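Local coordinates for amidohydrolase (Pseudomonas aeruginosa, PDB 2I5G), which probably acts as a metal-dependent dipeptidase of the M19 membrane dipeptidase family, built on a TIM-barrel fold, at residues 119-124 / 129-134; 263-266 / 271-274. The protein carries 2 engineered substitutions. All blocks are in the same frame, centred on the assembly; numbering follows the deposited sequence.

Interaction 1: 119-124 / 129-134; sequences CYNTQN and GCYERD
N121 meets Y131 with its backbone and its side chain at once, and the tight part of the contact lies here. The N-H of Y131 bonds to N121 O (3.0 Å, N-H...O 161°), in the carbonyl plane and on a lone pair. Alongside this bond the two side chains point the same way: N121 CB rests 3.6 Å from Y131 CD1, and OD1 lies 3.5 Å from Y131 CE1, the amide turned 65° from the phenol ring. On its other side OD1 sits over the centre of the Y120 ring, so the amide is held between two tyrosines, and it also makes a weak hydrogen bond to H159 ND1. The backbones close to 3.7 Å between N121 CA and the CA of G129, which has no side chain to hold them apart, and G129 N gives a weak bond to T122 O (3.0 Å). Positive phi at N121 and the bond from T122 N to Y120 O (2.7 Å) make a classic gamma turn, set in the long loop that follows strand 113-117 of the TIM barrel. Beyond T122 the grip slackens. E132, its CG anti to the backbone N (chi1 -179°) and its chain extended, reaches back past T122, and OE2 receives a weak bond from Q123 N (3.5 Å); its other oxygen, OE1, takes the N-H of G139 of the second subunit. Q123 NE2 likewise bonds N124 O of that subunit. R133, on the exposed side, forms a salt bridge with E167 of the second subunit.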
ATOM      1  N   CYS A 119     -10.234   3.393  -0.680  1.00 19.12           N
ATOM      2  CA  CYS A 119      -9.030   4.100  -0.284  1.00 17.56           C
ATOM      3  C   CYS A 119      -9.393   5.335   0.513  1.00 17.80           C
ATOM      4  O   CYS A 119     -10.570   5.687   0.622  1.00 16.55           O
ATOM      5  CB  CYS A 119      -8.246   4.524  -1.524  1.00 12.65           C
ATOM      6  SG  CYS A 119      -7.941   3.195  -2.721  1.00 15.23           S
ATOM      7  N   TYR A 120      -8.377   5.995   1.063  1.00 18.08           N
ATOM      8  CA  TYR A 120      -8.590   7.210   1.832  1.00 16.96           C
ATOM      9  C   TYR A 120      -7.554   8.284   1.515  1.00 16.69           C
ATOM     10  O   TYR A 120      -6.470   8.299   2.092  1.00 17.95           O
ATOM     11  CB  TYR A 120      -8.560   6.921   3.334  1.00 13.28           C
ATOM     12  CG  TYR A 120      -9.103   8.075   4.146  1.00 14.51           C
ATOM     13  CD1 TYR A 120     -10.481   8.312   4.216  1.00 13.64           C
ATOM     14  CD2 TYR A 120      -8.246   8.973   4.780  1.00 12.41           C
ATOM     15  CE1 TYR A 120     -10.992   9.415   4.891  1.00 13.11           C
ATOM     16  CE2 TYR A 120      -8.743  10.083   5.456  1.00 13.77           C
ATOM     17  CZ  TYR A 120     -10.119  10.301   5.508  1.00 14.56           C
ATOM     18  OH  TYR A 120     -10.625  11.410   6.163  1.00 15.88           O
ATOM     19  N   ASN A 121      -7.897   9.168   0.582  1.00 14.93           N
ATOM     20  CA  ASN A 121      -7.040  10.285   0.183  1.00 15.25           C
ATOM     21  C   ASN A 121      -5.743   9.963  -0.549  1.00 14.18           C
ATOM     22  O   ASN A 121      -5.440  10.584  -1.566  1.00 15.39           O
ATOM     23  CB  ASN A 121      -6.699  11.150   1.401  1.00 10.83           C
ATOM     24  CG  ASN A 121      -7.928  11.586   2.167  1.00 13.12           C
ATOM     25  OD1 ASN A 121      -9.064  11.412   1.703  1.00 11.44           O
ATOM     26  ND2 ASN A 121      -7.713  12.166   3.352  1.00 13.00           N
ATOM     27  N   THR A 122      -4.973   9.009  -0.033  1.00 13.14           N
ATOM     28  CA  THR A 122      -3.694   8.655  -0.643  1.00 13.44           C
ATOM     29  C   THR A 122      -3.595   7.205  -1.123  1.00 15.66           C
ATOM     30  O   THR A 122      -4.547   6.434  -1.001  1.00 16.22           O
ATOM     31  CB  THR A 122      -2.547   8.935   0.331  1.00  4.67           C
ATOM     32  OG1 THR A 122      -2.884   8.401   1.615  1.00  2.13           O
ATOM     33  CG2 THR A 122      -2.305  10.428   0.456  1.00  3.64           C
ATOM     34  N   GLN A 123      -2.437   6.834  -1.658  1.00 18.00           N
ATOM     35  CA  GLN A 123      -2.240   5.482  -2.174  1.00 19.76           C
ATOM     36  C   GLN A 123      -2.376   4.367  -1.134  1.00 20.29           C
ATOM     37  O   GLN A 123      -1.840   4.448  -0.030  1.00 21.14           O
ATOM     38  CB  GLN A 123      -0.888   5.377  -2.881  1.00 17.94           C
ATOM     39  CG  GLN A 123      -0.642   4.044  -3.561  1.00 17.89           C
ATOM     40  CD  GLN A 123       0.519   4.099  -4.540  1.00 18.34           C
ATOM     41  OE1 GLN A 123       0.462   4.809  -5.546  1.00 18.90           O
ATOM     42  NE2 GLN A 123       1.582   3.353  -4.247  1.00 17.70           N
ATOM     43  N   ASN A 124      -3.096   3.324  -1.536  1.00 31.63           N
ATOM     44  CA  ASN A 124      -3.393   2.140  -0.727  1.00 31.16           C
ATOM     45  C   ASN A 124      -2.630   0.960  -1.317  1.00 30.58           C
ATOM     46  O   ASN A 124      -1.687   1.141  -2.086  1.00 31.27           O
ATOM     47  CB  ASN A 124      -4.890   1.835  -0.843  1.00 19.09           C
ATOM     48  CG  ASN A 124      -5.560   1.694   0.487  1.00 20.80           C
ATOM     49  OD1 ASN A 124      -6.782   1.547   0.569  1.00 21.03           O
ATOM     50  ND2 ASN A 124      -4.768   1.736   1.550  1.00 22.83           N
ATOM     51  N   GLY A 129      -6.133   7.332  -3.345  1.00 12.30           N
ATOM     52  CA  GLY A 129      -7.113   8.339  -2.974  1.00 12.81           C
ATOM     53  C   GLY A 129      -7.280   9.532  -3.894  1.00 13.31           C
ATOM     54  O   GLY A 129      -6.667   9.606  -4.956  1.00 13.50           O
ATOM     55  N   CYS A 130      -8.097  10.486  -3.463  1.00 15.26           N
ATOM     56  CA  CYS A 130      -8.386  11.662  -4.270  1.00 17.43           C
ATOM     57  C   CYS A 130      -7.497  12.891  -4.077  1.00 16.42           C
ATOM     58  O   CYS A 130      -7.739  13.924  -4.699  1.00 16.25           O
ATOM     59  CB  CYS A 130      -9.855  12.064  -4.084  1.00 17.94           C
ATOM     60  SG  CYS A 130     -10.290  12.526  -2.393  1.00 24.92           S
ATOM     61  N   TYR A 131      -6.474  12.801  -3.240  1.00 15.72           N
ATOM     62  CA  TYR A 131      -5.605  13.958  -3.040  1.00 15.96           C
ATOM     63  C   TYR A 131      -4.209  13.781  -3.614  1.00 16.74           C
ATOM     64  O   TYR A 131      -3.294  14.516  -3.253  1.00 19.47           O
ATOM     65  CB  TYR A 131      -5.472  14.288  -1.555  1.00 11.82           C
ATOM     66  CG  TYR A 131      -6.715  14.858  -0.924  1.00 12.89           C
ATOM     67  CD1 TYR A 131      -7.731  14.023  -0.464  1.00 12.98           C
ATOM     68  CD2 TYR A 131      -6.864  16.238  -0.759  1.00 13.02           C
ATOM     69  CE1 TYR A 131      -8.866  14.545   0.153  1.00 13.54           C
ATOM     70  CE2 TYR A 131      -8.001  16.771  -0.142  1.00 14.07           C
ATOM     71  CZ  TYR A 131      -8.997  15.916   0.312  1.00 14.04           C
ATOM     72  OH  TYR A 131     -10.131  16.427   0.910  1.00 14.22           O
ATOM     73  N   GLU A 132      -4.045  12.828  -4.521  1.00  7.13           N
ATOM     74  CA  GLU A 132      -2.734  12.554  -5.094  1.00  6.58           C
ATOM     75  C   GLU A 132      -2.873  11.911  -6.471  1.00  6.58           C
ATOM     76  O   GLU A 132      -3.940  11.412  -6.823  1.00  5.17           O
ATOM     77  CB  GLU A 132      -1.988  11.611  -4.147  1.00 21.98           C
ATOM     78  CG  GLU A 132      -0.590  11.208  -4.557  1.00 23.45           C
ATOM     79  CD  GLU A 132       0.052  10.261  -3.546  1.00 25.35           C
ATOM     80  OE1 GLU A 132       1.294  10.164  -3.535  1.00 28.63           O
ATOM     81  OE2 GLU A 132      -0.680   9.610  -2.764  1.00 24.78           O
ATOM     82  N   ARG A 133      -1.791  11.941  -7.248  1.00 15.86           N
ATOM     83  CA  ARG A 133      -1.768  11.331  -8.573  1.00 16.13           C
ATOM     84  C   ARG A 133      -2.395   9.940  -8.411  1.00 16.02           C
ATOM     85  O   ARG A 133      -1.933   9.136  -7.604  1.00 17.48           O
ATOM     86  CB  ARG A 133      -0.319  11.212  -9.048  1.00 20.39           C
ATOM     87  CG  ARG A 133      -0.138  10.648 -10.446  1.00 23.45           C
ATOM     88  CD  ARG A 133       1.194   9.901 -10.554  1.00 26.43           C
ATOM     89  NE  ARG A 133       2.342  10.735 -10.199  1.00 27.50           N
ATOM     90  CZ  ARG A 133       3.533  10.260  -9.840  1.00 26.79           C
ATOM     91  NH1 ARG A 133       3.748   8.955  -9.782  1.00 23.82           N
ATOM     92  NH2 ARG A 133       4.513  11.095  -9.532  1.00 30.10           N
ATOM     93  N   ASP A 134      -3.448   9.665  -9.174  1.00 11.25           N
ATOM     94  CA  ASP A 134      -4.167   8.394  -9.081  1.00 10.52           C
ATOM     95  C   ASP A 134      -3.628   7.346 -10.048  1.00 10.72           C
ATOM     96  O   ASP A 134      -3.744   7.493 -11.258  1.00 11.81           O
ATOM     97  CB  ASP A 134      -5.662   8.663  -9.328  1.00 18.20           C
ATOM     98  CG  ASP A 134      -6.533   7.429  -9.156  1.00 18.15           C
ATOM     99  OD1 ASP A 134      -7.755   7.597  -8.940  1.00 15.79           O
ATOM    100  OD2 ASP A 134      -6.017   6.298  -9.251  1.00 20.28           O
TER

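Interaction 2: 263-266 / 271-274; sequences THDK and RLTN
H264 and R271 cross at a slant, their ring and guanidinium planes 61° apart, where the loop after helix 256-263 folds back on itself and forms one isolated beta bridge on the TIM barrel. The H264 atom CE1 lies over one face of the guanidinium, offset toward its rim and 3.5 Å from R271 NH1. Although CB of H264 heads away, CG anti to the carbonyl carbon (chi1 -70°) swings the imidazole back over the R271 backbone, giving an off-centre CH-pi contact from R271 CA. H264 ND1 bonds to E260 O, which limits how the ring can turn. The arginine chain, bent at chi2 and chi3, curls so that NE reaches T273 O (2.9 Å), while NH2 forms a salt bridge with E260; two of its nitrogens, NE and NH2, are thus held, which fixes the plane of the group. Between the two backbones, L272 N bonds to T263 O (2.8 Å), almost in line with the carbonyl. T263 and T273 meet at about a right angle, methyl to methyl, CG2 to CG2 at 3.7 Å. L272 CB heads toward 263-266, and its CG lies 3.6 Å from D265 N and its CD2 4.0 Å from D265 CB. In the D265 carboxylate, OD1 makes a probable hydrogen bond with T122 OG1, and OD2 forms salt bridges with R270 and with K266 NZ, the latter on its syn side at 3.2 Å and 19° out of the carboxylate plane.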
ATOM      1  N   THR A 263      -6.449  15.189   8.276  1.00 19.56           N
ATOM      2  CA  THR A 263      -5.782  15.954   7.225  1.00 20.75           C
ATOM      3  C   THR A 263      -4.309  15.676   6.916  1.00 20.69           C
ATOM      4  O   THR A 263      -3.760  16.232   5.955  1.00 20.85           O
ATOM      5  CB  THR A 263      -5.956  17.455   7.472  1.00 23.07           C
ATOM      6  OG1 THR A 263      -5.579  17.765   8.819  1.00 26.19           O
ATOM      7  CG2 THR A 263      -7.406  17.857   7.241  1.00 22.66           C
ATOM      8  N   HIS A 264      -3.662  14.833   7.713  1.00  8.80           N
ATOM      9  CA  HIS A 264      -2.267  14.493   7.451  1.00  7.86           C
ATOM     10  C   HIS A 264      -2.215  13.039   6.994  1.00  8.12           C
ATOM     11  O   HIS A 264      -2.899  12.186   7.561  1.00  7.84           O
ATOM     12  CB  HIS A 264      -1.410  14.678   8.708  1.00 19.99           C
ATOM     13  CG  HIS A 264      -1.216  16.108   9.109  1.00 22.07           C
ATOM     14  ND1 HIS A 264      -2.216  16.867   9.681  1.00 23.82           N
ATOM     15  CD2 HIS A 264      -0.138  16.922   9.009  1.00 22.39           C
ATOM     16  CE1 HIS A 264      -1.761  18.086   9.915  1.00 25.28           C
ATOM     17  NE2 HIS A 264      -0.503  18.145   9.517  1.00 23.91           N
ATOM     18  N   ASP A 265      -1.422  12.753   5.966  1.00 13.27           N
ATOM     19  CA  ASP A 265      -1.317  11.385   5.456  1.00 13.74           C
ATOM     20  C   ASP A 265      -0.979  10.401   6.583  1.00 12.89           C
ATOM     21  O   ASP A 265      -0.087  10.658   7.395  1.00 11.98           O
ATOM     22  CB  ASP A 265      -0.248  11.307   4.356  1.00 24.73           C
ATOM     23  CG  ASP A 265      -0.216   9.949   3.660  1.00 25.93           C
ATOM     24  OD1 ASP A 265      -1.267   9.537   3.131  1.00 27.92           O
ATOM     25  OD2 ASP A 265       0.856   9.299   3.635  1.00 24.46           O
ATOM     26  N   LYS A 266      -1.697   9.279   6.624  1.00 12.22           N
ATOM     27  CA  LYS A 266      -1.484   8.257   7.646  1.00 12.37           C
ATOM     28  C   LYS A 266      -1.923   8.765   9.012  1.00 12.87           C
ATOM     29  O   LYS A 266      -1.731   8.096  10.028  1.00 14.18           O
ATOM     30  CB  LYS A 266      -0.005   7.853   7.708  1.00 13.93           C
ATOM     31  CG  LYS A 266       0.393   6.692   6.810  1.00 13.29           C
ATOM     32  CD  LYS A 266       0.120   6.979   5.361  1.00 12.46           C
ATOM     33  CE  LYS A 266       0.521   5.811   4.498  1.00 11.38           C
ATOM     34  NZ  LYS A 266       0.456   6.204   3.071  1.00 13.18           N
ATOM     35  N   ARG A 271       0.962  17.260   5.368  1.00 22.60           N
ATOM     36  CA  ARG A 271      -0.362  17.848   5.304  1.00 24.22           C
ATOM     37  C   ARG A 271      -0.954  17.637   3.916  1.00 23.76           C
ATOM     38  O   ARG A 271      -0.378  18.069   2.918  1.00 23.32           O
ATOM     39  CB  ARG A 271      -0.280  19.345   5.620  1.00 21.87           C
ATOM     40  CG  ARG A 271      -1.616  20.061   5.604  1.00 23.18           C
ATOM     41  CD  ARG A 271      -1.716  21.033   6.759  1.00 24.26           C
ATOM     42  NE  ARG A 271      -3.065  21.023   7.313  1.00 27.68           N
ATOM     43  CZ  ARG A 271      -3.352  21.243   8.592  1.00 28.51           C
ATOM     44  NH1 ARG A 271      -2.377  21.493   9.456  1.00 26.98           N
ATOM     45  NH2 ARG A 271      -4.615  21.203   9.006  1.00 29.39           N
ATOM     46  N   LEU A 272      -2.101  16.967   3.860  1.00 15.76           N
ATOM     47  CA  LEU A 272      -2.777  16.702   2.594  1.00 14.73           C
ATOM     48  C   LEU A 272      -3.724  17.840   2.229  1.00 15.82           C
ATOM     49  O   LEU A 272      -3.958  18.114   1.056  1.00 16.22           O
ATOM     50  CB  LEU A 272      -3.579  15.402   2.686  1.00 12.42           C
ATOM     51  CG  LEU A 272      -2.771  14.137   2.963  1.00 10.76           C
ATOM     52  CD1 LEU A 272      -3.692  12.945   3.155  1.00  9.09           C
ATOM     53  CD2 LEU A 272      -1.812  13.916   1.808  1.00  9.29           C
ATOM     54  N   THR A 273      -4.271  18.501   3.241  1.00 14.43           N
ATOM     55  CA  THR A 273      -5.208  19.590   3.005  1.00 15.16           C
ATOM     56  C   THR A 273      -5.496  20.343   4.297  1.00 14.99           C
ATOM     57  O   THR A 273      -4.963  20.013   5.359  1.00 14.01           O
ATOM     58  CB  THR A 273      -6.553  19.052   2.451  1.00 29.74           C
ATOM     59  OG1 THR A 273      -7.330  20.134   1.930  1.00 31.02           O
ATOM     60  CG2 THR A 273      -7.352  18.369   3.557  1.00 27.99           C
ATOM     61  N   ASN A 274      -6.340  21.362   4.184  1.00 18.86           N
ATOM     62  CA  ASN A 274      -6.755  22.167   5.325  1.00 19.93           C
ATOM     63  C   ASN A 274      -8.218  22.513   5.104  1.00 18.73           C
ATOM     64  O   ASN A 274      -8.553  23.244   4.174  1.00 18.52           O
ATOM     65  CB  ASN A 274      -5.913  23.440   5.434  1.00 45.52           C
ATOM     66  CG  ASN A 274      -6.316  24.308   6.621  1.00 49.50           C
ATOM     67  OD1 ASN A 274      -6.560  23.809   7.724  1.00 49.91           O
ATOM     68  ND2 ASN A 274      -6.374  25.617   6.400  1.00 51.36           N
TER

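Interaction 1 closes before interaction 2 opens along the chain, yet their centres lie only about 11 Å apart, on the same side of the chain's centre. The first belongs to the loop between strand 113-117 and helix 139-151, the second to the loop between helices 256-263 and 291-299, so the two join distant parts of the barrel sequence. They touch directly: T122 OG1 lies 2.5 Å from D265 OD1, a probable hydrogen bond, and Y131 CE2 packs 3.7 Å from T273 CB. Both also reach the second subunit, interaction 1 from both of its segments, interaction 2 through K266 in a cation-pi contact with F140 of that subunit, which places these loops at the dimer interface.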